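Proteasome assembly chaperone family protein (Thermoplasma acidophilum, PDB 3GAA) is of unknown function but belongs to the PAC2 family and is probably related to the chaperones that help assemble the proteasome. Local coordinates at residues Tyr82-Ser86 and Asn87-Val91; Ser201-Glu204 and Ala205-Ala209; Val69-Gly73 and Lys74-Pro78; Ile106-Thr109 and Leu110-Ile114. All blocks are in the same frame, centred on the assembly; numbering follows the deposited sequence.

Contact 1 of 4, residues Tyr82-Ser86 and Asn87-Val91; sequences YANNS and NTVLV
Tyr82-Val91 and Ala83-Leu90 are the last cross-strand pairs of a beta hairpin, a local contact in which strand 79-83 turns back into strand 89-94 within the mixed sheet. Tyr82 and Val91 form the hydrogen-bonded pair: Tyr82 N donates to Val91 O at 2.8 Å, and Val91 N returns a bond to Tyr82 O, also 2.8 Å. Their side chains share one face of the sheet, where both lean on Val48 of helix 39-51; the edge of the tyrosine ring passes the Val91 carbonyl. Ala83 and Leu90 make the non-hydrogen-bonded pair on the other face. With CG of Leu90 placed beside its own backbone N (chi1 -58°), CD2 swings back towards the partner strand, lying 3.7 Å from Ala83 CB and 3.6 Å from Tyr82 O. Leu90 CA also brings its hydrogen to Tyr82 O, at 3.1 Å. Beyond the pairs, Asn84 to Asn87 form a type I beta turn closed by Asn87 N to Asn84 O at 3.2 Å. Asn87 then takes a positive phi of 53°, reversing the chain towards Thr88, whose side chain lies close to that of Asn84. Ser86 O accepts a bond from Asn25 ND2. This is a beta hairpin in the sheet of an alpha/beta fold, its connection, residues 84-88, built on a type I turn.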
# COMPACT_ATOMS: atom_id res chain seq x y z
N TYR A 82 -13.42 10.45 29.29
CA TYR A 82 -13.28 11.70 29.99
C TYR A 82 -11.98 11.77 30.73
O TYR A 82 -11.42 10.75 31.08
CB TYR A 82 -14.36 11.82 31.04
CG TYR A 82 -15.74 11.88 30.49
CD1 TYR A 82 -16.40 13.13 30.35
CD2 TYR A 82 -16.44 10.72 30.17
CE1 TYR A 82 -17.71 13.21 29.87
CE2 TYR A 82 -17.77 10.79 29.68
CZ TYR A 82 -18.38 12.06 29.55
OH TYR A 82 -19.64 12.17 29.08
N ALA A 83 -11.57 13.00 31.00
CA ALA A 83 -10.39 13.34 31.76
C ALA A 83 -10.80 14.27 32.87
O ALA A 83 -11.69 15.10 32.73
CB ALA A 83 -9.44 14.06 30.89
N ASN A 84 -10.14 14.14 34.00
CA ASN A 84 -10.18 15.17 35.02
C ASN A 84 -9.23 16.32 34.64
O ASN A 84 -8.62 16.37 33.57
CB ASN A 84 -9.86 14.59 36.41
CG ASN A 84 -8.41 14.26 36.60
OD1 ASN A 84 -7.91 14.31 37.70
ND2 ASN A 84 -7.73 13.94 35.54
N ASN A 85 -9.13 17.27 35.54
CA ASN A 85 -8.52 18.51 35.18
C ASN A 85 -7.01 18.45 35.05
O ASN A 85 -6.43 19.08 34.20
CB ASN A 85 -8.91 19.56 36.20
CG ASN A 85 -9.14 20.88 35.57
OD1 ASN A 85 -10.27 21.35 35.53
ND2 ASN A 85 -8.08 21.47 35.00
N SER A 86 -6.38 17.68 35.92
CA SER A 86 -4.94 17.47 35.86
C SER A 86 -4.58 16.43 34.86
O SER A 86 -3.42 16.14 34.68
CB SER A 86 -4.51 16.97 37.20
OG SER A 86 -5.57 17.26 38.09
N ASN A 87 -5.57 15.83 34.21
CA ASN A 87 -5.31 14.72 33.31
C ASN A 87 -4.50 13.59 33.99
O ASN A 87 -3.58 13.03 33.43
CB ASN A 87 -4.71 15.24 32.01
CG ASN A 87 -5.66 16.17 31.26
OD1 ASN A 87 -6.30 15.77 30.30
ND2 ASN A 87 -5.79 17.41 31.74
N THR A 88 -4.91 13.28 35.21
CA THR A 88 -4.43 12.16 36.01
C THR A 88 -5.44 11.03 36.20
O THR A 88 -5.08 9.98 36.71
CB THR A 88 -4.04 12.63 37.41
OG1 THR A 88 -4.95 13.66 37.80
CG2 THR A 88 -2.62 13.18 37.43
N VAL A 89 -6.69 11.21 35.81
CA VAL A 89 -7.67 10.13 35.90
C VAL A 89 -8.51 10.21 34.64
O VAL A 89 -9.06 11.27 34.32
CB VAL A 89 -8.63 10.28 37.12
CG1 VAL A 89 -9.65 9.15 37.14
CG2 VAL A 89 -7.88 10.38 38.45
N LEU A 90 -8.59 9.11 33.91
CA LEU A 90 -9.48 9.07 32.81
C LEU A 90 -10.62 8.14 33.17
O LEU A 90 -10.48 7.22 34.01
CB LEU A 90 -8.77 8.58 31.56
CG LEU A 90 -7.53 9.35 31.05
CD1 LEU A 90 -7.10 8.73 29.77
CD2 LEU A 90 -7.78 10.79 30.82
N VAL A 91 -11.76 8.36 32.54
CA VAL A 91 -12.85 7.39 32.59
C VAL A 91 -13.30 7.04 31.17
O VAL A 91 -13.49 7.90 30.34
CB VAL A 91 -14.07 7.86 33.39
CG1 VAL A 91 -15.24 6.89 33.10
CG2 VAL A 91 -13.70 8.05 34.94

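Contact 2 of 4, residues Ser201-Glu204 and Ala205-Ala209; sequences SIIE and AINKA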
# COMPACT_ATOMS: atom_id res chain seq x y z
N SER A 201 -19.56 0.68 47.02
CA SER A 201 -18.43 -0.19 47.33
C SER A 201 -17.27 -0.13 46.35
O SER A 201 -16.07 -0.22 46.76
CB SER A 201 -18.87 -1.61 47.31
OG SER A 201 -19.91 -1.77 48.22
N ILE A 202 -17.64 -0.06 45.06
CA ILE A 202 -16.68 0.01 43.99
C ILE A 202 -15.92 1.31 44.14
O ILE A 202 -14.70 1.32 43.99
CB ILE A 202 -17.34 -0.08 42.57
CG1 ILE A 202 -17.01 -1.39 41.80
CG2 ILE A 202 -16.81 1.02 41.64
CD1 ILE A 202 -17.46 -2.67 42.40
N ILE A 203 -16.63 2.41 44.44
CA ILE A 203 -15.98 3.73 44.62
C ILE A 203 -15.04 3.71 45.84
O ILE A 203 -14.02 4.40 45.88
CB ILE A 203 -17.00 4.94 44.75
CG1 ILE A 203 -17.71 5.26 43.43
CG2 ILE A 203 -16.26 6.18 45.10
CD1 ILE A 203 -16.82 5.17 42.28
N GLU A 204 -15.38 2.94 46.84
CA GLU A 204 -14.54 2.89 47.99
C GLU A 204 -13.32 2.05 47.69
O GLU A 204 -12.23 2.36 48.18
CB GLU A 204 -15.29 2.27 49.14
CG GLU A 204 -16.33 3.17 49.74
CD GLU A 204 -16.81 2.70 51.15
OE1 GLU A 204 -16.18 1.77 51.76
OE2 GLU A 204 -17.80 3.31 51.64
N ALA A 205 -13.53 0.96 46.95
CA ALA A 205 -12.41 0.13 46.40
C ALA A 205 -11.41 1.06 45.69
O ALA A 205 -10.24 1.14 46.03
CB ALA A 205 -12.93 -0.92 45.44
N ILE A 206 -11.91 1.83 44.74
CA ILE A 206 -11.03 2.70 44.03
C ILE A 206 -10.29 3.68 44.95
O ILE A 206 -9.11 3.91 44.73
CB ILE A 206 -11.76 3.44 42.98
CG1 ILE A 206 -12.13 2.46 41.87
CG2 ILE A 206 -10.91 4.55 42.43
CD1 ILE A 206 -13.06 3.12 40.95
N ASN A 207 -10.96 4.24 45.95
CA ASN A 207 -10.31 5.21 46.84
C ASN A 207 -9.24 4.55 47.70
O ASN A 207 -8.22 5.16 47.96
CB ASN A 207 -11.34 5.96 47.75
CG ASN A 207 -12.11 7.06 47.00
OD1 ASN A 207 -11.64 7.70 46.05
ND2 ASN A 207 -13.32 7.27 47.45
N LYS A 208 -9.48 3.33 48.12
CA LYS A 208 -8.50 2.56 48.83
C LYS A 208 -7.32 2.16 47.94
O LYS A 208 -6.21 2.10 48.40
CB LYS A 208 -9.12 1.29 49.37
CG LYS A 208 -8.25 0.53 50.36
CD LYS A 208 -8.36 1.13 51.75
CE LYS A 208 -7.43 0.49 52.81
NZ LYS A 208 -7.80 1.07 54.21
N ALA A 209 -7.54 1.84 46.68
CA ALA A 209 -6.44 1.37 45.90
C ALA A 209 -5.56 2.50 45.39
O ALA A 209 -4.35 2.31 45.33
CB ALA A 209 -6.91 0.49 44.76
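Ile202 and Ile206, one turn apart in helix 196-210, bring their aliphatic branches together on the side of the helix that faces the sheet. This helix belongs to the layer that covers the mixed sheet of the alpha/beta fold. CD1 of Ile206 comes within 4.4 Å of Ile202 CG2 and 4.5 Å of Ile203 CD1, while its CG1 rests 3.5 Å from Ile202 O. Ala205 adds its methyl beside the carbonyls of Ser201 and Ile202. Four successive i to i+4 bonds hold these side chains in step, from Ala205 N to Ser201 O at 2.8 Å through to Lys208 N to Glu204 O at 2.9 Å. Outside this shell, Met125 of strand 121-130 touches Ile202, Ile203 and Ile206 alike, Phe185 of strand 181-190 lies against Ala205, and Ile203 reaches Tyr46 and Ile47 of helix 39-51. The isoleucines thus fill the join between the helix, the central strands and the neighbouring helix, whereas Glu204 and Lys208 lie at the exposed surface. At the flank, the Asn207 side chain folds back along its own helix (chi1 -77°), placing ND2 3.9 Å from Ile203 CG2, while OD1 accepts a hydrogen bond from Ile214 N in the segment following the helix.

Contact 3 of 4, residues Val69-Gly73 and Lys74-Pro78; sequences VFVGG and KLRHP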
# COMPACT_ATOMS: atom_id res chain seq x y z
N VAL A 69 -27.72 7.88 22.40
CA VAL A 69 -28.49 7.94 23.65
C VAL A 69 -29.04 9.35 23.92
O VAL A 69 -28.37 10.34 23.74
CB VAL A 69 -27.75 7.37 24.87
CG1 VAL A 69 -26.30 7.21 24.60
CG2 VAL A 69 -28.01 8.21 26.08
N PHE A 70 -30.31 9.40 24.28
CA PHE A 70 -31.00 10.65 24.53
C PHE A 70 -31.83 10.55 25.81
O PHE A 70 -32.84 11.23 25.93
CB PHE A 70 -31.89 10.96 23.34
CG PHE A 70 -32.52 12.31 23.38
CD1 PHE A 70 -31.75 13.45 23.48
CD2 PHE A 70 -33.92 12.45 23.28
CE1 PHE A 70 -32.36 14.74 23.50
CE2 PHE A 70 -34.54 13.71 23.29
CZ PHE A 70 -33.74 14.86 23.40
N VAL A 71 -31.41 9.72 26.76
CA VAL A 71 -32.18 9.54 27.98
C VAL A 71 -31.95 10.78 28.79
O VAL A 71 -30.85 11.35 28.78
CB VAL A 71 -31.80 8.28 28.78
CG1 VAL A 71 -30.45 8.47 29.51
CG2 VAL A 71 -32.94 7.90 29.76
N GLY A 72 -33.01 11.22 29.46
CA GLY A 72 -33.04 12.52 30.11
C GLY A 72 -32.78 13.69 29.16
O GLY A 72 -32.18 14.69 29.59
N GLY A 73 -33.19 13.60 27.90
CA GLY A 73 -32.98 14.69 26.94
C GLY A 73 -31.55 15.22 26.80
O GLY A 73 -31.35 16.39 26.45
N LYS A 74 -30.55 14.38 27.07
CA LYS A 74 -29.17 14.78 26.84
C LYS A 74 -28.70 13.92 25.68
O LYS A 74 -28.51 12.72 25.82
CB LYS A 74 -28.30 14.56 28.10
CG LYS A 74 -29.10 14.70 29.45
CD LYS A 74 -28.24 14.46 30.77
CE LYS A 74 -27.61 13.02 30.89
NZ LYS A 74 -28.58 11.89 31.34
N LEU A 75 -28.56 14.51 24.50
CA LEU A 75 -28.04 13.73 23.38
C LEU A 75 -26.55 13.38 23.56
O LEU A 75 -25.72 14.24 23.80
CB LEU A 75 -28.25 14.50 22.08
CG LEU A 75 -28.04 13.74 20.77
CD1 LEU A 75 -29.00 12.55 20.73
CD2 LEU A 75 -28.22 14.67 19.57
N ARG A 76 -26.20 12.11 23.49
CA ARG A 76 -24.80 11.77 23.34
C ARG A 76 -24.50 10.46 22.67
O ARG A 76 -25.31 9.54 22.59
CB ARG A 76 -24.01 11.80 24.64
CG ARG A 76 -24.74 11.85 25.89
CD ARG A 76 -25.32 10.57 26.31
NE ARG A 76 -26.54 10.87 27.06
CZ ARG A 76 -27.01 10.22 28.11
NH1 ARG A 76 -28.16 10.64 28.62
NH2 ARG A 76 -26.40 9.15 28.62
N HIS A 77 -23.27 10.40 22.20
CA HIS A 77 -22.74 9.19 21.66
C HIS A 77 -22.52 8.18 22.80
O HIS A 77 -22.07 8.54 23.90
CB HIS A 77 -21.44 9.57 20.95
CG HIS A 77 -20.81 8.46 20.19
ND1 HIS A 77 -20.09 7.46 20.79
CD2 HIS A 77 -20.76 8.23 18.86
CE1 HIS A 77 -19.61 6.65 19.87
NE2 HIS A 77 -20.00 7.10 18.68
N PRO A 78 -22.79 6.91 22.55
CA PRO A 78 -22.70 5.82 23.53
C PRO A 78 -21.34 5.50 24.16
O PRO A 78 -21.33 4.94 25.23
CB PRO A 78 -23.11 4.60 22.72
CG PRO A 78 -22.75 4.95 21.35
CD PRO A 78 -23.16 6.38 21.23
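Arg76 lays its guanidinium group against Val69 in a tight reversal of the chain between strands 68-69 and 79-83. The two residues form an antiparallel hydrogen-bonded pair, Val69 N to Arg76 O at 2.9 Å and Arg76 N to Val69 O at 2.8 Å. From CB the arginine chain runs through CG, bending at chi2 (77°) and again at chi3 (-149°), which curls it back to the partner residue. CD meets Val69 CG2 at 3.6 Å, and NE donates to Lys74 O at 3.0 Å, with the acceptor close to the guanidinium plane; this bond within the loop helps fix the rotation of the group. At CZ, Val69 CG2 sits over the centre of one guanidinium face. Arg76 NH1 lies 2.8 Å from Val71 O, at the edge of the group, and also meets Val71 CG1, while NH2 forms a salt bridge with Glu95. At the bend, Gly72 and Gly73 both have positive phi, and Lys74 N makes a weak bond to Val71 O. Phe70 CD1 packs on Leu75 CB at 3.9 Å, and both residues rest on Ala143 of the second subunit. Val69 also pairs antiparallel with a strand of that subunit, making this short hairpin-like loop part of a beta sheet that continues across a subunit interface.

Contact 4 of 4, residues Ile106-Thr109 and Leu110-Ile114; sequences ISNT and LMNWI
Leu110, Thr109 and Asn112 dominate this contact along helix 103-117. Leu110 N bonds Ile106 O at 3.1 Å, and its CB lies 3.6 Å from the same carbonyl. With CG anti to the backbone N (chi1 -167°), the leucine branches are carried outward from the helix, where the side chain packs on Leu59 and Ile81 of the sheet. Thr109 O serves two donors: Trp113 N at 3.2 Å and, more weakly, Asn112 N. The threonine side chain keeps OG1 beside its own backbone N, from where it makes a weak hydrogen bond to Glu105 O one turn earlier. These contacts belong to a helix in one outer layer of the alpha/beta fold, with Leu110 and Trp113 set against strands 54-60 and 79-83, and Ser107 and Met111 against helix 166-178. Asn112 N has its stronger bond to Asn108 O, at 3.0 Å. The Asn108 and Asn112 side chains cross one turn apart, their amide planes nearly perpendicular (84°), and both touch Arg178. Met111 N bonds Ser107 O at 2.9 Å. Thr109 and Trp113 also reach a third subunit, where Thr109 packs on Ile5 and Trp113 on Val7 of that chain.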
# COMPACT_ATOMS: atom_id res chain seq x y z
N ILE A 106 -12.92 -3.96 19.86
CA ILE A 106 -13.13 -2.81 20.76
C ILE A 106 -12.04 -2.69 21.85
O ILE A 106 -11.50 -1.60 22.04
CB ILE A 106 -14.47 -2.78 21.41
CG1 ILE A 106 -15.62 -2.83 20.38
CG2 ILE A 106 -14.58 -1.54 22.22
CD1 ILE A 106 -15.54 -1.71 19.39
N SER A 107 -11.67 -3.78 22.54
CA SER A 107 -10.65 -3.72 23.64
C SER A 107 -9.34 -3.25 23.13
O SER A 107 -8.58 -2.56 23.79
CB SER A 107 -10.36 -5.09 24.25
OG SER A 107 -11.53 -5.74 24.72
N ASN A 108 -9.05 -3.68 21.92
CA ASN A 108 -7.80 -3.36 21.32
C ASN A 108 -7.67 -1.92 20.85
O ASN A 108 -6.64 -1.33 20.97
CB ASN A 108 -7.54 -4.30 20.16
CG ASN A 108 -6.18 -4.11 19.62
OD1 ASN A 108 -5.21 -4.52 20.25
ND2 ASN A 108 -6.06 -3.39 18.51
N THR A 109 -8.71 -1.35 20.27
CA THR A 109 -8.72 0.04 19.94
C THR A 109 -8.53 0.88 21.20
O THR A 109 -7.64 1.74 21.30
CB THR A 109 -10.07 0.38 19.29
OG1 THR A 109 -10.18 -0.31 18.03
CG2 THR A 109 -10.25 1.88 19.09
N LEU A 110 -9.38 0.63 22.19
CA LEU A 110 -9.25 1.30 23.48
C LEU A 110 -7.86 1.21 24.06
O LEU A 110 -7.29 2.22 24.49
CB LEU A 110 -10.25 0.75 24.49
CG LEU A 110 -10.42 1.58 25.75
CD1 LEU A 110 -10.93 3.00 25.43
CD2 LEU A 110 -11.35 0.84 26.62
N MET A 111 -7.30 0.00 24.08
CA MET A 111 -6.00 -0.15 24.71
C MET A 111 -4.87 0.47 23.93
O MET A 111 -3.87 0.78 24.53
CB MET A 111 -5.73 -1.58 25.11
CG MET A 111 -6.54 -1.98 26.39
SD MET A 111 -6.15 -0.88 27.78
CE MET A 111 -4.32 -1.17 27.84
N ASN A 112 -5.04 0.67 22.62
CA ASN A 112 -4.06 1.44 21.83
C ASN A 112 -4.04 2.90 22.24
O ASN A 112 -3.01 3.50 22.40
CB ASN A 112 -4.33 1.36 20.32
CG ASN A 112 -3.74 0.12 19.67
OD1 ASN A 112 -4.39 -0.55 18.86
ND2 ASN A 112 -2.49 -0.20 20.01
N TRP A 113 -5.20 3.49 22.41
CA TRP A 113 -5.24 4.90 22.76
C TRP A 113 -4.74 5.09 24.17
O TRP A 113 -4.05 6.03 24.45
CB TRP A 113 -6.68 5.37 22.65
CG TRP A 113 -6.90 6.78 22.89
CD1 TRP A 113 -6.97 7.72 21.97
CD2 TRP A 113 -7.16 7.42 24.16
NE1 TRP A 113 -7.24 8.93 22.55
CE2 TRP A 113 -7.34 8.78 23.91
CE3 TRP A 113 -7.25 6.97 25.48
CZ2 TRP A 113 -7.60 9.72 24.90
CZ3 TRP A 113 -7.51 7.91 26.49
CH2 TRP A 113 -7.68 9.27 26.18
N ILE A 114 -5.13 4.19 25.06
CA ILE A 114 -4.78 4.30 26.44
C ILE A 114 -3.30 4.06 26.60
O ILE A 114 -2.68 4.72 27.37
CB ILE A 114 -5.60 3.32 27.30
CG1 ILE A 114 -7.01 3.84 27.44
CG2 ILE A 114 -5.08 3.23 28.70
CD1 ILE A 114 -7.91 2.87 28.14

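Overall arrangement
Along the chain the order is contact 3, contact 1, contact 4, contact 2. Contacts 3 and 1 adjoin in sequence through strand 79-83, although their centres are 22 Å apart: one end of this short run of chain reaches the second subunit, the other ends in the hairpin turn. Strand 89-94 then leads into helix 103-117, and contacts 1 and 4 touch where Leu90 CD1 meets Trp113 CZ3 at 3.4 Å. Contact 2 lies on the other side of the chain's centre from contact 4, their centres 24 Å apart. The sheet thus separates two helical layers, while contacts 3 and 4 take the fold outward to two different subunits of the ten-chain assembly.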